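Long-range contacts in spermidine N1-acetyltransferase (Vibrio cholerae O1 biovar El Tor, PDB 6DAU), which catalyses the transfer of an acetyl group from acetyl-CoA to the polyamines spermidine and spermine, as a member of the GNAT superfamily: residues C[14-19]-C[37-42]; C[102-107]-C[135-140]; C[54-59]-C[74-79]. The protein carries 2 engineered substitutions. All blocks are in the same frame, centred on the assembly; numbering follows the deposited sequence.

Interaction 1 (C[14-19]-C[37-42]); sequences DLRFIH and ESFDQL. Engineered in segment 37-42: Gln41 (natural residue Glu).
Phe39 of helix 39-49 lies across Arg16 and His19 of helix 15-24, and its side chain can be followed outward. CG is anti to the backbone N (chi1 178°), which sends the ring toward the first helix. Phe39 CB comes first over the His19 ring, 4.2 Å from its centroid in a CH-pi contact, and lies 3.5 Å from Arg16 NH2. Phe39 CG, CD1 and CD2 then lie against the guanidinium face. Arg16 bends at chi2 and chi3 to fold this group flat over the ring face, with planes 15° apart and Arg16 CZ 3.9 Å from the Phe39 ring centroid, a stacked cation-pi pair. Farther out, Phe39 CE1 meets Leu15 CB at 3.8 Å, while Phe39 CZ faces Arg16 NH1. His19 also makes the polar link between the segments: His19 NE2 donates within its ring plane to Glu37 O (2.9 Å, 167°), fixing the imidazole's rotation and tying it to the loop before the second helix. That helix start is closed by a capping box. Ser38 OG, at the N-cap, accepts from Gln41 N at 3.0 Å, and OE1 of the engineered Gln41 accepts from both Glu37 N and Ser38 N. Next to Phe39, Leu42 CD2 rests 3.6 Å from Leu15 O and also touches Ile18 CG2 and His19 CB, while Leu42 CG meets Leu15 CD2 at 4.1 Å. The Glu37 carboxylate turns to a second subunit, where it bonds to Tyr109 and forms a salt bridge with Arg56. Ile18 and Leu42 reach Trp31 of strand 29-31 and Tyr36 of strand 34-36, and the helix pair thus sits against the small two-stranded sheet and, where Ile18 touches Leu70, strand 67-77 of the main sheet.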
loop_
_atom_site.group_PDB
_atom_site.type_symbol
_atom_site.label_atom_id
_atom_site.label_comp_id
_atom_site.label_asym_id
_atom_site.label_seq_id
_atom_site.Cartn_x
_atom_site.Cartn_y
_atom_site.Cartn_z
ATOM N N ASP C 14 15.048 11.087 -23.807
ATOM C CA ASP C 14 15.486 12.474 -23.977
ATOM C C ASP C 14 15.848 13.152 -22.651
ATOM O O ASP C 14 16.334 14.284 -22.669
ATOM C CB ASP C 14 14.390 13.298 -24.660
ATOM C CG ASP C 14 14.023 12.776 -26.017
ATOM O OD1 ASP C 14 14.939 12.427 -26.799
ATOM O OD2 ASP C 14 12.804 12.727 -26.324
ATOM N N LEU C 15 15.610 12.484 -21.514
ATOM C CA LEU C 15 15.815 13.129 -20.201
ATOM C C LEU C 15 17.281 13.560 -19.974
ATOM O O LEU C 15 17.549 14.613 -19.373
ATOM C CB LEU C 15 15.340 12.223 -19.055
ATOM C CG LEU C 15 13.803 11.958 -18.974
ATOM C CD1 LEU C 15 13.524 10.982 -17.823
ATOM C CD2 LEU C 15 12.987 13.243 -18.821
ATOM N N ARG C 16 18.221 12.758 -20.475
ATOM C CA ARG C 16 19.644 13.059 -20.375
ATOM C C ARG C 16 19.945 14.423 -21.000
ATOM O O ARG C 16 20.605 15.284 -20.396
ATOM C CB ARG C 16 20.433 11.972 -21.108
ATOM C CG ARG C 16 21.905 11.905 -20.739
ATOM C CD ARG C 16 22.065 10.960 -19.558
ATOM N NE ARG C 16 22.423 11.712 -18.381
ATOM C CZ ARG C 16 22.471 11.239 -17.143
ATOM N NH1 ARG C 16 22.149 9.977 -16.861
ATOM N NH2 ARG C 16 22.839 12.069 -16.182
ATOM N N PHE C 17 19.439 14.602 -22.220
ATOM C CA PHE C 17 19.548 15.857 -22.929
ATOM C C PHE C 17 18.913 17.037 -22.157
ATOM O O PHE C 17 19.560 18.099 -22.011
ATOM C CB PHE C 17 18.952 15.702 -24.319
ATOM C CG PHE C 17 18.971 16.962 -25.128
ATOM C CD1 PHE C 17 20.189 17.611 -25.426
ATOM C CD2 PHE C 17 17.778 17.493 -25.633
ATOM C CE1 PHE C 17 20.206 18.777 -26.178
ATOM C CE2 PHE C 17 17.785 18.649 -26.386
ATOM C CZ PHE C 17 18.995 19.288 -26.668
ATOM N N ILE C 18 17.684 16.840 -21.654
ATOM C CA ILE C 18 17.004 17.837 -20.810
ATOM C C ILE C 18 17.887 18.213 -19.633
ATOM O O ILE C 18 18.057 19.395 -19.325
ATOM C CB ILE C 18 15.622 17.316 -20.254
ATOM C CG1 ILE C 18 14.588 17.132 -21.359
ATOM C CG2 ILE C 18 15.033 18.220 -19.171
ATOM C CD1 ILE C 18 14.731 18.073 -22.533
ATOM N N HIS C 19 18.447 17.194 -18.979
ATOM C CA HIS C 19 19.251 17.432 -17.798
ATOM C C HIS C 19 20.522 18.195 -18.181
ATOM O O HIS C 19 20.873 19.163 -17.505
ATOM C CB HIS C 19 19.602 16.127 -17.100
ATOM C CG HIS C 19 20.235 16.325 -15.759
ATOM N ND1 HIS C 19 21.532 15.956 -15.501
ATOM C CD2 HIS C 19 19.761 16.876 -14.612
ATOM C CE1 HIS C 19 21.841 16.262 -14.259
ATOM N NE2 HIS C 19 20.782 16.819 -13.696
ATOM N N GLU C 37 17.517 18.838 -9.075
ATOM C CA GLU C 37 18.880 19.124 -9.519
ATOM C C GLU C 37 19.522 17.893 -10.179
ATOM O O GLU C 37 20.337 18.036 -11.091
ATOM C CB GLU C 37 19.738 19.606 -8.335
ATOM C CG GLU C 37 19.191 20.884 -7.694
ATOM C CD GLU C 37 20.099 21.466 -6.633
ATOM O OE1 GLU C 37 20.291 20.883 -5.553
ATOM O OE2 GLU C 37 20.641 22.540 -6.885
ATOM N N SER C 38 19.186 16.687 -9.708
ATOM C CA SER C 38 19.831 15.481 -10.224
ATOM C C SER C 38 19.041 14.820 -11.345
ATOM O O SER C 38 17.832 14.991 -11.447
ATOM C CB SER C 38 20.102 14.482 -9.085
ATOM O OG SER C 38 18.906 13.821 -8.754
ATOM N N PHE C 39 19.724 14.028 -12.158
ATOM C CA PHE C 39 19.082 13.191 -13.153
ATOM C C PHE C 39 18.095 12.216 -12.503
ATOM O O PHE C 39 17.015 12.003 -13.056
ATOM C CB PHE C 39 20.109 12.413 -13.990
ATOM C CG PHE C 39 19.474 11.489 -15.008
ATOM C CD1 PHE C 39 19.028 11.978 -16.250
ATOM C CD2 PHE C 39 19.281 10.124 -14.706
ATOM C CE1 PHE C 39 18.438 11.100 -17.179
ATOM C CE2 PHE C 39 18.682 9.265 -15.624
ATOM C CZ PHE C 39 18.272 9.740 -16.874
ATOM N N ASP C 40 18.469 11.627 -11.352
ATOM C CA ASP C 40 17.612 10.666 -10.652
ATOM C C ASP C 40 16.319 11.292 -10.206
ATOM O O ASP C 40 15.257 10.639 -10.276
ATOM C CB ASP C 40 18.296 10.092 -9.407
ATOM C CG ASP C 40 19.361 9.054 -9.747
ATOM O OD1 ASP C 40 19.549 8.673 -10.909
ATOM O OD2 ASP C 40 20.034 8.587 -8.817
ATOM N N GLN C 41 16.396 12.532 -9.712
ATOM C CA GLN C 41 15.192 13.280 -9.330
ATOM C C GLN C 41 14.318 13.501 -10.590
ATOM O O GLN C 41 13.115 13.206 -10.580
ATOM C CB GLN C 41 15.565 14.633 -8.696
ATOM C CG GLN C 41 16.026 14.571 -7.233
ATOM C CD GLN C 41 16.809 15.819 -6.816
ATOM O OE1 GLN C 41 17.209 16.636 -7.655
ATOM N NE2 GLN C 41 17.088 15.938 -5.528
ATOM N N LEU C 42 14.947 13.987 -11.667
ATOM C CA LEU C 42 14.236 14.245 -12.919
ATOM C C LEU C 42 13.507 12.990 -13.410
ATOM O O LEU C 42 12.334 13.054 -13.757
ATOM C CB LEU C 42 15.181 14.787 -14.015
ATOM C CG LEU C 42 14.616 14.944 -15.437
ATOM C CD1 LEU C 42 13.442 15.927 -15.444
ATOM C CD2 LEU C 42 15.748 15.407 -16.398
#

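Interaction 2 (C[102-107]-C[135-140]); sequences LINRAL and EECGFV
In the GNAT fold, helix 98-112 forms the right-handed beta-alpha-beta crossover between parallel strands 82-89 and 118-124; here Ile103 and Leu107 on that helix meet Cys137 and Phe139, where helix 128-136 ends. The end is a Schellman motif: Gly138 has a positive phi of 103°, and Gly138 N bonds back to Glu135 O at 3.0 Å. This reversal lets the chain turn toward strand 140-151 and places Cys137 and Phe139 against the same helix face. The contact is buried and apolar. In Ile103, CG1 is anti to the carbonyl carbon (chi1 -71°), which leaves CG2 as the branch facing the other segment. Ile103 CG2 lies 3.9 Å from Cys137 CB and 4.0 Å from Cys137 SG. It also comes to the edge of the Phe139 ring, near its plane. Phe139 also touches Ile119 and Leu121 of strand 118-124 and Met161 and Ile163 of strand 154-164. Leu107 and Phe139 point at each other from opposite directions, and Leu107 divides its two methyls between neighbouring ring atoms, Leu107 CD1 4.0 Å from Phe139 CE1 and Leu107 CD2 3.9 Å from Phe139 CZ.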
loop_
_atom_site.group_PDB
_atom_site.type_symbol
_atom_site.label_atom_id
_atom_site.label_comp_id
_atom_site.label_asym_id
_atom_site.label_seq_id
_atom_site.Cartn_x
_atom_site.Cartn_y
_atom_site.Cartn_z
ATOM N N LEU C 102 12.056 28.138 -34.368
ATOM C CA LEU C 102 11.512 27.358 -33.269
ATOM C C LEU C 102 10.429 28.076 -32.512
ATOM O O LEU C 102 9.434 27.468 -32.125
ATOM C CB LEU C 102 12.614 26.888 -32.334
ATOM C CG LEU C 102 13.667 26.020 -33.063
ATOM C CD1 LEU C 102 14.735 25.624 -32.053
ATOM C CD2 LEU C 102 12.985 24.816 -33.706
ATOM N N ILE C 103 10.607 29.384 -32.327
ATOM C CA ILE C 103 9.550 30.209 -31.762
ATOM C C ILE C 103 8.275 30.056 -32.614
ATOM O O ILE C 103 7.194 29.780 -32.083
ATOM C CB ILE C 103 9.983 31.667 -31.602
ATOM C CG1 ILE C 103 11.024 31.762 -30.464
ATOM C CG2 ILE C 103 8.786 32.567 -31.295
ATOM C CD1 ILE C 103 11.965 32.976 -30.600
ATOM N N ASN C 104 8.427 30.176 -33.922
ATOM C CA ASN C 104 7.275 30.057 -34.833
ATOM C C ASN C 104 6.638 28.665 -34.821
ATOM O O ASN C 104 5.428 28.561 -34.843
ATOM C CB ASN C 104 7.602 30.549 -36.252
ATOM C CG ASN C 104 7.735 32.087 -36.306
ATOM O OD1 ASN C 104 7.061 32.839 -35.586
ATOM N ND2 ASN C 104 8.649 32.566 -37.143
ATOM N N ARG C 105 7.444 27.609 -34.761
ATOM C CA ARG C 105 6.925 26.240 -34.574
ATOM C C ARG C 105 6.113 26.083 -33.292
ATOM O O ARG C 105 5.044 25.464 -33.322
ATOM C CB ARG C 105 8.028 25.203 -34.573
ATOM C CG ARG C 105 8.737 25.081 -35.910
ATOM C CD ARG C 105 7.867 24.450 -36.981
ATOM N NE ARG C 105 8.121 25.047 -38.285
ATOM C CZ ARG C 105 9.176 24.765 -39.042
ATOM N NH1 ARG C 105 9.307 25.371 -40.234
ATOM N NH2 ARG C 105 10.074 23.834 -38.693
ATOM N N ALA C 106 6.608 26.665 -32.200
ATOM C CA ALA C 106 5.928 26.573 -30.899
ATOM C C ALA C 106 4.580 27.265 -30.961
ATOM O O ALA C 106 3.566 26.729 -30.468
ATOM C CB ALA C 106 6.763 27.202 -29.815
ATOM N N LEU C 107 4.570 28.442 -31.597
ATOM C CA LEU C 107 3.349 29.211 -31.741
ATOM C C LEU C 107 2.366 28.502 -32.634
ATOM O O LEU C 107 1.162 28.456 -32.347
ATOM C CB LEU C 107 3.648 30.622 -32.249
ATOM C CG LEU C 107 4.454 31.495 -31.268
ATOM C CD1 LEU C 107 4.610 32.891 -31.821
ATOM C CD2 LEU C 107 3.838 31.564 -29.871
ATOM N N GLU C 135 9.931 40.436 -29.969
ATOM C CA GLU C 135 9.153 41.524 -30.584
ATOM C C GLU C 135 8.979 41.351 -32.081
ATOM O O GLU C 135 7.874 41.533 -32.586
ATOM C CB GLU C 135 9.735 42.910 -30.267
ATOM C CG GLU C 135 9.257 43.396 -28.905
ATOM C CD GLU C 135 9.987 44.598 -28.344
ATOM O OE1 GLU C 135 10.891 45.180 -29.007
ATOM O OE2 GLU C 135 9.642 44.947 -27.182
ATOM N N GLU C 136 10.040 40.936 -32.770
ATOM C CA GLU C 136 9.948 40.637 -34.203
ATOM C C GLU C 136 9.077 39.437 -34.495
ATOM O O GLU C 136 8.497 39.365 -35.575
ATOM C CB GLU C 136 11.322 40.424 -34.833
ATOM C CG GLU C 136 12.286 41.560 -34.614
ATOM C CD GLU C 136 13.244 41.750 -35.776
ATOM O OE1 GLU C 136 14.034 40.817 -36.037
ATOM O OE2 GLU C 136 13.195 42.831 -36.411
ATOM N N CYS C 137 8.995 38.492 -33.554
ATOM C CA CYS C 137 8.067 37.365 -33.713
ATOM C C CYS C 137 6.618 37.727 -33.384
ATOM O O CYS C 137 5.744 36.907 -33.549
ATOM C CB CYS C 137 8.555 36.127 -32.959
ATOM S SG CYS C 137 10.125 35.487 -33.642
ATOM N N GLY C 138 6.374 38.967 -32.957
ATOM C CA GLY C 138 5.019 39.484 -32.708
ATOM C C GLY C 138 4.616 39.555 -31.237
ATOM O O GLY C 138 3.479 39.921 -30.916
ATOM N N PHE C 139 5.526 39.197 -30.336
ATOM C CA PHE C 139 5.265 39.338 -28.897
ATOM C C PHE C 139 5.288 40.822 -28.528
ATOM O O PHE C 139 6.055 41.608 -29.123
ATOM C CB PHE C 139 6.333 38.615 -28.086
ATOM C CG PHE C 139 6.143 37.129 -28.023
ATOM C CD1 PHE C 139 6.713 36.287 -28.992
ATOM C CD2 PHE C 139 5.400 36.549 -26.971
ATOM C CE1 PHE C 139 6.575 34.901 -28.915
ATOM C CE2 PHE C 139 5.224 35.152 -26.905
ATOM C CZ PHE C 139 5.793 34.325 -27.872
ATOM N N VAL C 140 4.459 41.206 -27.566
ATOM C CA VAL C 140 4.431 42.579 -27.055
ATOM C C VAL C 140 4.628 42.521 -25.537
ATOM O O VAL C 140 4.133 41.597 -24.884
ATOM C CB VAL C 140 3.110 43.306 -27.445
ATOM C CG1 VAL C 140 2.935 44.637 -26.706
ATOM C CG2 VAL C 140 3.055 43.563 -28.951
#

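Interaction 3 (C[54-59]-C[74-79]); sequences AERRFV and IEINYI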
loop_
_atom_site.group_PDB
_atom_site.type_symbol
_atom_site.label_atom_id
_atom_site.label_comp_id
_atom_site.label_asym_id
_atom_site.label_seq_id
_atom_site.Cartn_x
_atom_site.Cartn_y
_atom_site.Cartn_z
ATOM N N ALA C 54 -0.596 19.541 -18.053
ATOM C CA ALA C 54 -0.345 20.926 -17.631
ATOM C C ALA C 54 0.961 21.458 -18.257
ATOM O O ALA C 54 1.165 22.681 -18.310
ATOM C CB ALA C 54 -0.324 21.044 -16.114
ATOM N N GLU C 55 1.819 20.549 -18.735
ATOM C CA GLU C 55 3.040 20.937 -19.453
ATOM C C GLU C 55 3.236 20.043 -20.658
ATOM O O GLU C 55 2.821 18.867 -20.647
ATOM C CB GLU C 55 4.293 20.883 -18.553
ATOM C CG GLU C 55 4.123 21.629 -17.232
ATOM C CD GLU C 55 5.360 21.749 -16.374
ATOM O OE1 GLU C 55 5.328 22.630 -15.489
ATOM O OE2 GLU C 55 6.366 20.997 -16.569
ATOM N N ARG C 56 3.857 20.595 -21.696
ATOM C CA ARG C 56 4.114 19.877 -22.940
ATOM C C ARG C 56 5.500 20.272 -23.445
ATOM O O ARG C 56 5.850 21.473 -23.452
ATOM C CB ARG C 56 3.054 20.185 -23.994
ATOM C CG ARG C 56 1.656 19.610 -23.677
ATOM C CD ARG C 56 0.628 20.157 -24.666
ATOM N NE ARG C 56 -0.751 19.909 -24.237
ATOM C CZ ARG C 56 -1.444 18.799 -24.514
ATOM N NH1 ARG C 56 -0.897 17.833 -25.231
ATOM N NH2 ARG C 56 -2.675 18.643 -24.075
ATOM N N ARG C 57 6.271 19.258 -23.847
ATOM C CA ARG C 57 7.671 19.437 -24.235
ATOM C C ARG C 57 7.983 18.757 -25.544
ATOM O O ARG C 57 7.499 17.658 -25.836
ATOM C CB ARG C 57 8.616 18.925 -23.142
ATOM C CG ARG C 57 8.644 19.875 -21.947
ATOM C CD ARG C 57 9.534 19.345 -20.815
ATOM N NE ARG C 57 9.549 20.335 -19.725
ATOM C CZ ARG C 57 8.651 20.384 -18.734
ATOM N NH1 ARG C 57 8.731 21.335 -17.834
ATOM N NH2 ARG C 57 7.676 19.478 -18.630
ATOM N N PHE C 58 8.807 19.442 -26.345
ATOM C CA PHE C 58 9.156 18.976 -27.665
ATOM C C PHE C 58 10.643 19.122 -27.828
ATOM O O PHE C 58 11.193 20.208 -27.572
ATOM C CB PHE C 58 8.372 19.769 -28.731
ATOM C CG PHE C 58 6.893 19.593 -28.613
ATOM C CD1 PHE C 58 6.279 18.469 -29.173
ATOM C CD2 PHE C 58 6.140 20.479 -27.853
ATOM C CE1 PHE C 58 4.916 18.260 -29.017
ATOM C CE2 PHE C 58 4.774 20.268 -27.682
ATOM C CZ PHE C 58 4.153 19.174 -28.278
ATOM N N VAL C 59 11.315 18.034 -28.203
ATOM C CA VAL C 59 12.738 18.155 -28.475
ATOM C C VAL C 59 12.922 18.482 -29.950
ATOM O O VAL C 59 12.223 17.957 -30.821
ATOM C CB VAL C 59 13.631 17.004 -27.945
ATOM C CG1 VAL C 59 12.965 16.199 -26.844
ATOM C CG2 VAL C 59 14.148 16.101 -29.040
ATOM N N ILE C 74 4.466 25.436 -20.373
ATOM C CA ILE C 74 4.123 25.134 -18.993
ATOM C C ILE C 74 2.931 25.968 -18.536
ATOM O O ILE C 74 2.499 26.870 -19.265
ATOM C CB ILE C 74 5.345 25.281 -18.049
ATOM C CG1 ILE C 74 5.783 26.737 -17.850
ATOM C CG2 ILE C 74 6.514 24.391 -18.535
ATOM C CD1 ILE C 74 6.844 26.898 -16.747
ATOM N N GLU C 75 2.377 25.646 -17.359
ATOM C CA GLU C 75 1.232 26.349 -16.806
ATOM C C GLU C 75 0.080 26.399 -17.791
ATOM O O GLU C 75 -0.618 27.396 -17.848
ATOM C CB GLU C 75 1.628 27.806 -16.420
ATOM C CG GLU C 75 2.759 27.857 -15.398
ATOM C CD GLU C 75 2.202 28.137 -14.021
ATOM O OE1 GLU C 75 1.671 29.259 -13.890
ATOM O OE2 GLU C 75 2.262 27.311 -13.058
ATOM N N ILE C 76 -0.109 25.332 -18.565
ATOM C CA ILE C 76 -1.193 25.309 -19.534
ATOM C C ILE C 76 -2.502 25.241 -18.765
ATOM O O ILE C 76 -2.715 24.337 -17.958
ATOM C CB ILE C 76 -1.105 24.128 -20.526
ATOM C CG1 ILE C 76 0.304 24.068 -21.167
ATOM C CG2 ILE C 76 -2.209 24.263 -21.574
ATOM C CD1 ILE C 76 0.533 22.790 -21.944
ATOM N N ASN C 77 -3.350 26.233 -18.991
ATOM C CA ASN C 77 -4.650 26.261 -18.359
ATOM C C ASN C 77 -5.697 26.177 -19.476
ATOM O O ASN C 77 -5.685 26.981 -20.404
ATOM C CB ASN C 77 -4.820 27.552 -17.560
ATOM C CG ASN C 77 -6.156 27.632 -16.889
ATOM O OD1 ASN C 77 -7.205 27.671 -17.538
ATOM N ND2 ASN C 77 -6.134 27.603 -15.578
ATOM N N TYR C 78 -6.612 25.213 -19.365
ATOM C CA TYR C 78 -7.515 24.889 -20.457
ATOM C C TYR C 78 -8.847 25.613 -20.338
ATOM O O TYR C 78 -9.709 25.392 -21.152
ATOM C CB TYR C 78 -7.681 23.370 -20.656
ATOM C CG TYR C 78 -6.380 22.672 -21.074
ATOM C CD1 TYR C 78 -5.994 22.597 -22.422
ATOM C CD2 TYR C 78 -5.526 22.097 -20.104
ATOM C CE1 TYR C 78 -4.802 21.971 -22.802
ATOM C CE2 TYR C 78 -4.342 21.442 -20.477
ATOM C CZ TYR C 78 -3.983 21.403 -21.805
ATOM O OH TYR C 78 -2.781 20.806 -22.145
ATOM N N ILE C 79 -9.011 26.443 -19.306
ATOM C CA ILE C 79 -10.192 27.328 -19.153
ATOM C C ILE C 79 -9.841 28.694 -19.749
ATOM O O ILE C 79 -10.536 29.211 -20.616
ATOM C CB ILE C 79 -10.623 27.522 -17.672
ATOM C CG1 ILE C 79 -10.830 26.173 -16.958
ATOM C CG2 ILE C 79 -11.881 28.414 -17.558
ATOM C CD1 ILE C 79 -11.875 25.261 -17.569
HETATM O O HOH W 1 3.232 24.055 -15.149
#
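The open end of the beta hairpin made by strands 56-61 and 67-77 is held here, where Ala54 and Arg56 meet Ile76 and Tyr78 as the two chains separate. Between the two segments, Ile76 N donates to Ala54 O (3.0 Å). Just before this bond, the second strand turns a corner at Glu75, whose phi and psi are 54° and 36°. A water bridges this corner, giving a bond to Glu55 OE1 (2.6 Å) and accepting from Glu75 N (2.9 Å). Glu55 and Ile74 lie side by side and point the same way, with Glu55 CD 3.6 Å from Ile74 CG2. Within the same segment, Arg57 grips Glu55 OE2 end-on with NH1 (2.7 Å) and NH2 in a salt bridge, while Arg57 NE pairs with Glu72. Phe32 N also donates to Glu55 OE2, so this one oxygen has several donors. Arg56 passes Ile76, with Arg56 CD 3.8 Å from Ile76 CD1, and clasps Tyr78 OH side-on with Arg56 NE (3.0 Å) and NH2 (2.9 Å). The hydroxyl lies near the guanidinium plane, whereas the tyrosine ring stands almost perpendicular to it, at 83°. Tyr78 OH is bonded to Asn53 O as well, which gives the hydroxyl a partner just ahead of the first segment. This is the antiparallel hairpin in the N-terminal half of the central GNAT sheet, between strands 6-9 and 82-89.

How the interactions relate
Interaction 2 is the buried contact, apolar throughout, joining the crossover helix to the chain that leaves helix 128-136; it touches no other subunit. Interactions 1 and 3 are partly buried and combine packing with polar bonds, interaction 1 between two helices through a cation-pi stack, a CH-pi contact and one histidine-to-carbonyl bond, interaction 3 within one hairpin through backbone, arginine and water links. These two meet directly, Asp14 OD2 lying 3.5 Å from Val59 CG1, and both reach subunit interfaces: Glu37 of interaction 1 pairs across subunits with Arg56, the residue that in interaction 3 holds Tyr78. Interactions 1 and 2 lie on opposite sides of the chain's centre, their centres 27 Å apart.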